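Local structure of beta-1,3-glucanosyltransferase (4WTP) at residues A86-G91 / N119-N124; T66-T71 / R93-M98; E133-G138 / K171-V176. The protein belongs to glycoside hydrolase family 17 and folds as a barrel of parallel strands ringed by helices. All blocks are in the same frame, centred on the assembly; numbering follows the deposited sequence.

Interaction 1 (A86-G91 / N119-N124); sequences ATQALG and NNDVSN
Q88 reaches N124 and D121 through NE2, which gives both of its hydrogens to the loop. One goes to OD1 of N124 at 2.9 Å in an almost straight bond (172°), the other to the backbone O of D121, also at 2.9 Å. Both acceptors lie close to the plane of the Q88 amide, which fixes its rotation, yet on the acceptor side NE2 stands above each carbonyl plane. The N124 amide is turned 75° from that of Q88, and its ND2 makes a third bond, to T87 OG1 at 3.0 Å. N124 ND2 also bonds to the backbone O of M92, while the T87 hydroxyl also bonds to A83 O one turn back in its helix.

Within the loop, D121 OD1 takes the backbone N of S123 (3.0 Å), an Asx turn, and the S123 hydroxyl from the same face of the carboxylate.

The Q88 chain, extended beyond CG, runs past the N124 amide with CG 3.6 Å from N124 CG, and its OE1 lies 3.7 Å from D121 CB.

G91, with positive phi, is the first residue to leave the helical conformation, in a Schellman motif. Together these features join the C-terminal end of helix 79-90 to the loop leading into strand 125-132, at the N-terminal end of the strands of a beta/alpha barrel, where helices hand over to the strands that follow them.

Interaction 2 (T66-T71 / R93-M98); sequences TNRVRT and RIYLGM
The Y95 ring meets R68 at its edge: CD of the arginine lies in the ring plane, 3.6 Å from CE1. The R68 guanidinium, bent over at chi3 (-73°), stands 75° from that ring and by the same angle from the guanidinium of R93. The two arginines come within 4.6 Å (R68 NH1 to R93 NE), but both form salt bridges to D126, whose carboxylate probably balances their charge; R68 also hydrogen-bonds to the backbone O of Y38 and makes a cation-pi contact with its ring.

The backbones form a parallel ladder. R93 N bonds to N67 O at 2.7 Å, V69 N to R93 O, Y95 N to V69 O at 3.0 Å and T71 N to Y95 O; the last rung, G97 N to T71 O, is weak. Past it a water accepts from T71 OG1 (2.6 Å) and donates to G97 O (2.8 Å). On the face opposite the arginines, V69 CG2 touches I94 CG1 at 4.1 Å.

The pair forms the two strands of a beta-alpha-beta crossover whose helix, 79-90, packs against V69, T71 and I94 through T87 and A83. Strand 39-41 continues the sheet beyond 68-71, and strand 125-132 beyond 93-98.

Interaction 3 (E133-G138 / K171-V176); sequences EVLYRG and KFPEVV
L135 sends CG anti to its carbonyl carbon (chi1 -62°) and then extends, which carries CD1 out to the P173 ring, while the bend of K171 at chi2 (-60°) turns its chain along the backbone of L135 and Y136. The setting is a beta/alpha barrel: 133-138 lies in the loop after strand 125-132. Residues 171-176 follow the next strand, 163-167, and lead into a short helix. These two loops are thus neighbours on the rim at the C-terminal ends of the strands, the side on which barrels of this kind carry their active sites.

No hydrogen bond joins the segments; the contact is packing of aliphatic groups, partly against backbone atoms. CD1 of L135 rests 3.5 Å from CD of P173 and 4.2 Å from CG2 of V176, so this one methyl bridges the N-cap residue of helix 174-177 and a valine on its first turn. P142 and L145, at the start of helix 142-156, touch P173 and L135 respectively. K171 contributes its methylene groups: K171 CE lies 3.8 Å from L135 O, while its CD packs near L135 CB and its CG near Y136 N.

Within 133-138, R137 N bonds to E133 O at 2.9 Å, and the R137 side chain, held by D139 and S132, folds back until that same E133 O lies 3.5 Å above the centre of its guanidinium plane.

From 66-71 the chain passes through helix 79-90 to 93-98, where interaction 2 closes the first loop. Before that, interaction 1 has opened at 86-91, and it closes only at 119-124, after helix 104-119; the two contacts therefore cross. They also touch: G91 O meets N67 ND2, N124 O meets I94 N, and T87 packs on V69. Interaction 3 follows in series, joining the loops after strands 125-132 and 163-167. Its nearest atoms are about 6 Å from interaction 2 and about 21 Å from interaction 1, at the other end of the barrel.

Interaction 1 (A86-G91 / N119-N124)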
loop_
_atom_site.group_PDB
_atom_site.type_symbol
_atom_site.label_atom_id
_atom_site.label_comp_id
_atom_site.label_asym_id
_atom_site.label_seq_id
_atom_site.Cartn_x
_atom_site.Cartn_y
_atom_site.Cartn_z
ATOM N N ALA A 86 -5.671 1.520 16.956
ATOM C CA ALA A 86 -5.762 2.941 16.602
ATOM C C ALA A 86 -6.893 3.203 15.607
ATOM O O ALA A 86 -7.714 4.092 15.819
ATOM C CB ALA A 86 -4.428 3.414 16.067
ATOM N N THR A 87 -6.939 2.387 14.530
ATOM C CA THR A 87 -8.001 2.543 13.538
ATOM C C THR A 87 -9.384 2.316 14.189
ATOM O O THR A 87 -10.334 3.047 13.930
ATOM C CB THR A 87 -7.816 1.636 12.295
ATOM O OG1 THR A 87 -7.588 0.269 12.689
ATOM C CG2 THR A 87 -6.652 2.150 11.428
ATOM N N GLN A 88 -9.490 1.252 14.994
ATOM C CA GLN A 88 -10.798 0.913 15.599
ATOM C C GLN A 88 -11.291 2.019 16.533
ATOM O O GLN A 88 -12.457 2.406 16.473
ATOM C CB GLN A 88 -10.781 -0.445 16.297
ATOM C CG GLN A 88 -10.770 -1.628 15.312
ATOM C CD GLN A 88 -10.229 -2.931 15.896
ATOM O OE1 GLN A 88 -10.211 -3.122 17.114
ATOM N NE2 GLN A 88 -9.770 -3.833 15.025
ATOM N N ALA A 89 -10.358 2.577 17.294
ATOM C CA ALA A 89 -10.651 3.736 18.149
ATOM C C ALA A 89 -11.175 4.948 17.363
ATOM O O ALA A 89 -12.014 5.714 17.855
ATOM C CB ALA A 89 -9.428 4.116 18.964
ATOM N N LEU A 90 -10.678 5.116 16.138
ATOM C CA LEU A 90 -11.024 6.283 15.317
ATOM C C LEU A 90 -12.103 5.980 14.303
ATOM O O LEU A 90 -12.513 6.865 13.540
ATOM C CB LEU A 90 -9.780 6.841 14.617
ATOM C CG LEU A 90 -8.684 7.341 15.558
ATOM C CD1 LEU A 90 -7.511 7.883 14.759
ATOM C CD2 LEU A 90 -9.245 8.395 16.498
ATOM N N GLY A 91 -12.585 4.736 14.302
ATOM C CA GLY A 91 -13.643 4.344 13.376
ATOM C C GLY A 91 -13.120 4.214 11.950
ATOM O O GLY A 91 -13.885 4.405 10.985
ATOM N N ASN A 119 -5.812 -12.727 19.212
ATOM C CA ASN A 119 -5.609 -11.673 20.191
ATOM C C ASN A 119 -6.333 -10.350 19.915
ATOM O O ASN A 119 -6.382 -9.488 20.797
ATOM C CB ASN A 119 -4.111 -11.333 20.325
ATOM C CG ASN A 119 -3.229 -12.525 20.693
ATOM O OD1 ASN A 119 -3.668 -13.480 21.327
ATOM N ND2 ASN A 119 -1.943 -12.424 20.354
ATOM N N ASN A 120 -6.830 -10.195 18.689
ATOM C CA ASN A 120 -7.385 -8.944 18.201
ATOM C C ASN A 120 -8.709 -9.077 17.513
ATOM O O ASN A 120 -8.998 -10.064 16.829
ATOM C CB ASN A 120 -6.401 -8.294 17.208
ATOM C CG ASN A 120 -5.051 -7.950 17.831
ATOM O OD1 ASN A 120 -4.158 -8.788 17.860
ATOM N ND2 ASN A 120 -4.911 -6.739 18.351
ATOM N N ASP A 121 -9.501 -8.020 17.654
ATOM C CA ASP A 121 -10.628 -7.788 16.782
ATOM C C ASP A 121 -10.102 -7.497 15.359
ATOM O O ASP A 121 -9.202 -6.656 15.205
ATOM C CB ASP A 121 -11.385 -6.581 17.339
ATOM C CG ASP A 121 -12.635 -6.250 16.569
ATOM O OD1 ASP A 121 -13.024 -6.977 15.647
ATOM O OD2 ASP A 121 -13.284 -5.254 16.969
ATOM N N VAL A 122 -10.631 -8.183 14.356
ATOM C CA VAL A 122 -10.178 -7.948 12.959
ATOM C C VAL A 122 -11.346 -7.504 12.082
ATOM O O VAL A 122 -11.316 -7.627 10.838
ATOM C CB VAL A 122 -9.482 -9.177 12.318
ATOM C CG1 VAL A 122 -8.151 -9.419 12.998
ATOM C CG2 VAL A 122 -10.374 -10.412 12.366
ATOM N N SER A 123 -12.390 -6.988 12.721
ATOM C CA SER A 123 -13.619 -6.693 11.984
ATOM C C SER A 123 -13.508 -5.515 11.021
ATOM O O SER A 123 -14.340 -5.379 10.131
ATOM C CB SER A 123 -14.763 -6.479 12.957
ATOM O OG SER A 123 -14.608 -5.307 13.736
ATOM N N ASN A 124 -12.480 -4.688 11.195
ATOM C CA ASN A 124 -12.340 -3.522 10.315
ATOM C C ASN A 124 -11.295 -3.724 9.238
ATOM O O ASN A 124 -10.858 -2.754 8.610
ATOM C CB ASN A 124 -12.057 -2.251 11.101
ATOM C CG ASN A 124 -10.675 -2.245 11.740
ATOM O OD1 ASN A 124 -10.139 -3.277 12.175
ATOM N ND2 ASN A 124 -10.073 -1.038 11.778
#

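Interaction 2 (T66-T71 / R93-M98)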
loop_
_atom_site.group_PDB
_atom_site.type_symbol
_atom_site.label_atom_id
_atom_site.label_comp_id
_atom_site.label_asym_id
_atom_site.label_seq_id
_atom_site.Cartn_x
_atom_site.Cartn_y
_atom_site.Cartn_z
ATOM N N THR A 66 -9.087 10.622 4.585
ATOM C CA THR A 66 -9.322 9.210 4.281
ATOM C C THR A 66 -9.886 8.533 5.529
ATOM O O THR A 66 -9.729 9.041 6.648
ATOM C CB THR A 66 -7.989 8.506 3.888
ATOM O OG1 THR A 66 -8.298 7.224 3.373
ATOM C CG2 THR A 66 -7.049 8.335 5.089
ATOM N N ASN A 67 -10.485 7.367 5.357
ATOM C CA ASN A 67 -10.887 6.577 6.501
ATOM C C ASN A 67 -10.164 5.247 6.563
ATOM O O ASN A 67 -10.586 4.362 7.315
ATOM C CB ASN A 67 -12.405 6.306 6.509
ATOM C CG ASN A 67 -12.925 6.057 7.904
ATOM O OD1 ASN A 67 -12.609 6.807 8.813
ATOM N ND2 ASN A 67 -13.696 4.989 8.079
ATOM N N ARG A 68 -9.050 5.096 5.842
ATOM C CA ARG A 68 -8.425 3.765 5.701
ATOM C C ARG A 68 -6.920 3.873 5.560
ATOM O O ARG A 68 -6.426 4.748 4.831
ATOM C CB ARG A 68 -9.011 3.072 4.477
ATOM C CG ARG A 68 -8.453 1.712 4.194
ATOM C CD ARG A 68 -9.125 1.095 2.980
ATOM N NE ARG A 68 -10.500 0.654 3.244
ATOM C CZ ARG A 68 -11.601 1.249 2.772
ATOM N NH1 ARG A 68 -12.792 0.723 3.024
ATOM N NH2 ARG A 68 -11.529 2.388 2.086
ATOM N N VAL A 69 -6.188 3.003 6.258
ATOM C CA VAL A 69 -4.731 2.959 6.165
ATOM C C VAL A 69 -4.268 1.559 5.816
ATOM O O VAL A 69 -5.052 0.591 5.839
ATOM C CB VAL A 69 -4.015 3.456 7.448
ATOM C CG1 VAL A 69 -4.408 4.883 7.764
ATOM C CG2 VAL A 69 -4.366 2.531 8.606
ATOM N N ARG A 70 -2.998 1.421 5.467
ATOM C CA ARG A 70 -2.426 0.137 5.170
ATOM C C ARG A 70 -1.062 0.020 5.815
ATOM O O ARG A 70 -0.246 0.940 5.694
ATOM C CB ARG A 70 -2.296 -0.090 3.656
ATOM C CG ARG A 70 -1.624 -1.393 3.206
ATOM C CD ARG A 70 -0.090 -1.291 3.185
ATOM N NE ARG A 70 0.531 -2.477 2.605
ATOM C CZ ARG A 70 0.782 -2.632 1.310
ATOM N NH1 ARG A 70 1.363 -3.752 0.875
ATOM N NH2 ARG A 70 0.456 -1.681 0.437
ATOM N N THR A 71 -0.829 -1.105 6.487
ATOM C CA THR A 71 0.482 -1.441 7.071
ATOM C C THR A 71 1.172 -2.513 6.266
ATOM O O THR A 71 0.523 -3.312 5.612
ATOM C CB THR A 71 0.322 -1.875 8.551
ATOM O OG1 THR A 71 -0.737 -2.840 8.654
ATOM C CG2 THR A 71 -0.036 -0.671 9.397
ATOM N N ARG A 93 -10.742 2.080 8.830
ATOM C CA ARG A 93 -10.559 0.721 8.307
ATOM C C ARG A 93 -9.078 0.469 7.990
ATOM O O ARG A 93 -8.283 1.433 7.976
ATOM C CB ARG A 93 -11.364 0.521 7.025
ATOM C CG ARG A 93 -12.758 1.123 7.014
ATOM C CD ARG A 93 -13.743 0.204 7.667
ATOM N NE ARG A 93 -13.751 -1.137 7.076
ATOM C CZ ARG A 93 -14.427 -2.161 7.606
ATOM N NH1 ARG A 93 -15.112 -2.003 8.734
ATOM N NH2 ARG A 93 -14.398 -3.344 7.013
ATOM N N ILE A 94 -8.714 -0.774 7.683
ATOM C CA ILE A 94 -7.302 -1.116 7.483
ATOM C C ILE A 94 -7.101 -2.259 6.496
ATOM O O ILE A 94 -7.864 -3.229 6.492
ATOM C CB ILE A 94 -6.598 -1.423 8.840
ATOM C CG1 ILE A 94 -5.089 -1.499 8.680
ATOM C CG2 ILE A 94 -7.174 -2.650 9.544
ATOM C CD1 ILE A 94 -4.330 -1.415 10.008
ATOM N N TYR A 95 -6.039 -2.191 5.688
ATOM C CA TYR A 95 -5.513 -3.361 4.969
ATOM C C TYR A 95 -4.276 -3.783 5.732
ATOM O O TYR A 95 -3.379 -2.961 5.996
ATOM C CB TYR A 95 -5.078 -3.005 3.539
ATOM C CG TYR A 95 -6.190 -3.017 2.517
ATOM C CD1 TYR A 95 -7.174 -2.023 2.492
ATOM C CD2 TYR A 95 -6.229 -4.015 1.544
ATOM C CE1 TYR A 95 -8.190 -2.043 1.524
ATOM C CE2 TYR A 95 -7.210 -4.042 0.587
ATOM C CZ TYR A 95 -8.200 -3.087 0.605
ATOM O OH TYR A 95 -9.167 -3.100 -0.373
ATOM N N LEU A 96 -4.211 -5.058 6.107
ATOM C CA LEU A 96 -3.024 -5.591 6.772
ATOM C C LEU A 96 -2.107 -6.279 5.776
ATOM O O LEU A 96 -2.483 -7.233 5.096
ATOM C CB LEU A 96 -3.452 -6.619 7.824
ATOM C CG LEU A 96 -4.250 -6.143 9.029
ATOM C CD1 LEU A 96 -4.597 -7.298 9.973
ATOM C CD2 LEU A 96 -3.455 -5.096 9.784
ATOM N N GLY A 97 -0.864 -5.799 5.690
ATOM C CA GLY A 97 0.138 -6.421 4.834
ATOM C C GLY A 97 0.970 -7.395 5.645
ATOM O O GLY A 97 1.276 -7.127 6.831
ATOM N N MET A 98 1.322 -8.503 5.000
ATOM C CA MET A 98 2.312 -9.451 5.494
ATOM C C MET A 98 3.596 -9.190 4.745
ATOM O O MET A 98 3.586 -9.030 3.514
ATOM C CB MET A 98 1.874 -10.895 5.217
ATOM C CG MET A 98 0.513 -11.272 5.806
ATOM S SD MET A 98 -0.036 -12.977 5.461
ATOM C CE MET A 98 1.029 -13.910 6.603
HETATM O O HOH W 1 0.269 -5.279 8.696
#

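Interaction 3 (E133-G138 / K171-V176)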
loop_
_atom_site.group_PDB
_atom_site.type_symbol
_atom_site.label_atom_id
_atom_site.label_comp_id
_atom_site.label_asym_id
_atom_site.label_seq_id
_atom_site.Cartn_x
_atom_site.Cartn_y
_atom_site.Cartn_z
ATOM N N GLU A 133 5.794 -7.538 -3.738
ATOM C CA GLU A 133 6.950 -7.711 -4.637
ATOM C C GLU A 133 7.764 -8.966 -4.346
ATOM O O GLU A 133 8.970 -9.006 -4.622
ATOM C CB GLU A 133 7.801 -6.443 -4.744
ATOM C CG GLU A 133 7.018 -5.410 -5.548
ATOM C CD GLU A 133 7.663 -4.051 -5.601
ATOM O OE1 GLU A 133 8.905 -3.974 -5.541
ATOM O OE2 GLU A 133 6.930 -3.040 -5.737
ATOM N N VAL A 134 7.098 -10.007 -3.856
ATOM C CA VAL A 134 7.771 -11.290 -3.601
ATOM C C VAL A 134 8.369 -11.886 -4.882
ATOM O O VAL A 134 9.513 -12.356 -4.877
ATOM C CB VAL A 134 6.813 -12.289 -2.936
ATOM C CG1 VAL A 134 7.426 -13.690 -2.844
ATOM C CG2 VAL A 134 6.421 -11.770 -1.560
ATOM N N LEU A 135 7.584 -11.883 -5.963
ATOM C CA LEU A 135 8.055 -12.398 -7.240
ATOM C C LEU A 135 8.983 -11.418 -7.964
ATOM O O LEU A 135 9.969 -11.842 -8.577
ATOM C CB LEU A 135 6.891 -12.815 -8.122
ATOM C CG LEU A 135 6.019 -13.940 -7.567
ATOM C CD1 LEU A 135 4.935 -14.267 -8.584
ATOM C CD2 LEU A 135 6.827 -15.201 -7.252
ATOM N N TYR A 136 8.725 -10.113 -7.851
ATOM C CA TYR A 136 9.697 -9.145 -8.394
ATOM C C TYR A 136 11.099 -9.382 -7.808
ATOM O O TYR A 136 12.095 -9.392 -8.546
ATOM C CB TYR A 136 9.247 -7.705 -8.138
ATOM C CG TYR A 136 10.340 -6.709 -8.433
ATOM C CD1 TYR A 136 10.636 -6.331 -9.744
ATOM C CD2 TYR A 136 11.119 -6.198 -7.400
ATOM C CE1 TYR A 136 11.659 -5.435 -10.018
ATOM C CE2 TYR A 136 12.157 -5.308 -7.659
ATOM C CZ TYR A 136 12.408 -4.931 -8.971
ATOM O OH TYR A 136 13.414 -4.052 -9.259
ATOM N N ARG A 137 11.173 -9.589 -6.492
ATOM C CA ARG A 137 12.459 -9.805 -5.802
ATOM C C ARG A 137 13.040 -11.191 -5.974
ATOM O O ARG A 137 14.221 -11.435 -5.630
ATOM C CB ARG A 137 12.363 -9.511 -4.298
ATOM C CG ARG A 137 12.248 -8.040 -3.969
ATOM C CD ARG A 137 12.406 -7.759 -2.474
ATOM N NE ARG A 137 11.438 -8.561 -1.727
ATOM C CZ ARG A 137 10.211 -8.137 -1.450
ATOM N NH1 ARG A 137 9.841 -6.910 -1.815
ATOM N NH2 ARG A 137 9.362 -8.937 -0.805
ATOM N N GLY A 138 12.237 -12.120 -6.472
ATOM C CA GLY A 138 12.723 -13.506 -6.617
ATOM C C GLY A 138 12.866 -14.221 -5.286
ATOM O O GLY A 138 13.723 -15.064 -5.142
ATOM N N LYS A 171 4.154 -9.303 -12.895
ATOM C CA LYS A 171 4.411 -10.438 -11.986
ATOM C C LYS A 171 3.136 -10.994 -11.325
ATOM O O LYS A 171 3.047 -11.161 -10.108
ATOM C CB LYS A 171 5.385 -10.018 -10.903
ATOM C CG LYS A 171 6.816 -9.895 -11.368
ATOM C CD LYS A 171 7.347 -11.211 -11.906
ATOM C CE LYS A 171 8.833 -11.080 -12.131
ATOM N NZ LYS A 171 9.401 -12.363 -12.615
ATOM N N PHE A 172 2.157 -11.295 -12.155
ATOM C CA PHE A 172 0.929 -11.948 -11.699
ATOM C C PHE A 172 0.695 -13.249 -12.496
ATOM O O PHE A 172 -0.185 -13.314 -13.341
ATOM C CB PHE A 172 -0.255 -11.000 -11.793
ATOM C CG PHE A 172 -0.281 -9.985 -10.681
ATOM C CD1 PHE A 172 -0.827 -10.330 -9.440
ATOM C CD2 PHE A 172 0.256 -8.698 -10.855
ATOM C CE1 PHE A 172 -0.858 -9.401 -8.392
ATOM C CE2 PHE A 172 0.223 -7.778 -9.810
ATOM C CZ PHE A 172 -0.312 -8.139 -8.590
ATOM N N PRO A 173 1.501 -14.290 -12.239
ATOM C CA PRO A 173 1.352 -15.558 -12.969
ATOM C C PRO A 173 0.066 -16.257 -12.545
ATOM O O PRO A 173 -0.405 -16.105 -11.404
ATOM C CB PRO A 173 2.570 -16.352 -12.518
ATOM C CG PRO A 173 2.854 -15.813 -11.141
ATOM C CD PRO A 173 2.596 -14.341 -11.253
ATOM N N GLU A 174 -0.448 -17.077 -13.454
ATOM C CA GLU A 174 -1.729 -17.698 -13.301
ATOM C C GLU A 174 -1.840 -18.526 -12.028
ATOM O O GLU A 174 -2.875 -18.504 -11.376
ATOM C CB GLU A 174 -2.023 -18.555 -14.543
ATOM C CG GLU A 174 -3.422 -19.103 -14.568
ATOM C CD GLU A 174 -3.728 -19.895 -15.827
ATOM O OE1 GLU A 174 -2.824 -20.140 -16.659
ATOM O OE2 GLU A 174 -4.898 -20.294 -15.956
ATOM N N VAL A 175 -0.789 -19.270 -11.682
ATOM C CA VAL A 175 -0.869 -20.152 -10.516
ATOM C C VAL A 175 -1.089 -19.362 -9.233
ATOM O O VAL A 175 -1.740 -19.843 -8.307
ATOM C CB VAL A 175 0.350 -21.075 -10.372
ATOM C CG1 VAL A 175 0.320 -22.149 -11.448
ATOM C CG2 VAL A 175 1.665 -20.301 -10.388
ATOM N N VAL A 176 -0.535 -18.148 -9.171
ATOM C CA VAL A 176 -0.757 -17.256 -8.031
ATOM C C VAL A 176 -2.156 -16.641 -8.064
ATOM O O VAL A 176 -2.897 -16.679 -7.075
ATOM C CB VAL A 176 0.328 -16.154 -7.967
ATOM C CG1 VAL A 176 -0.018 -15.092 -6.932
ATOM C CG2 VAL A 176 1.690 -16.767 -7.640
#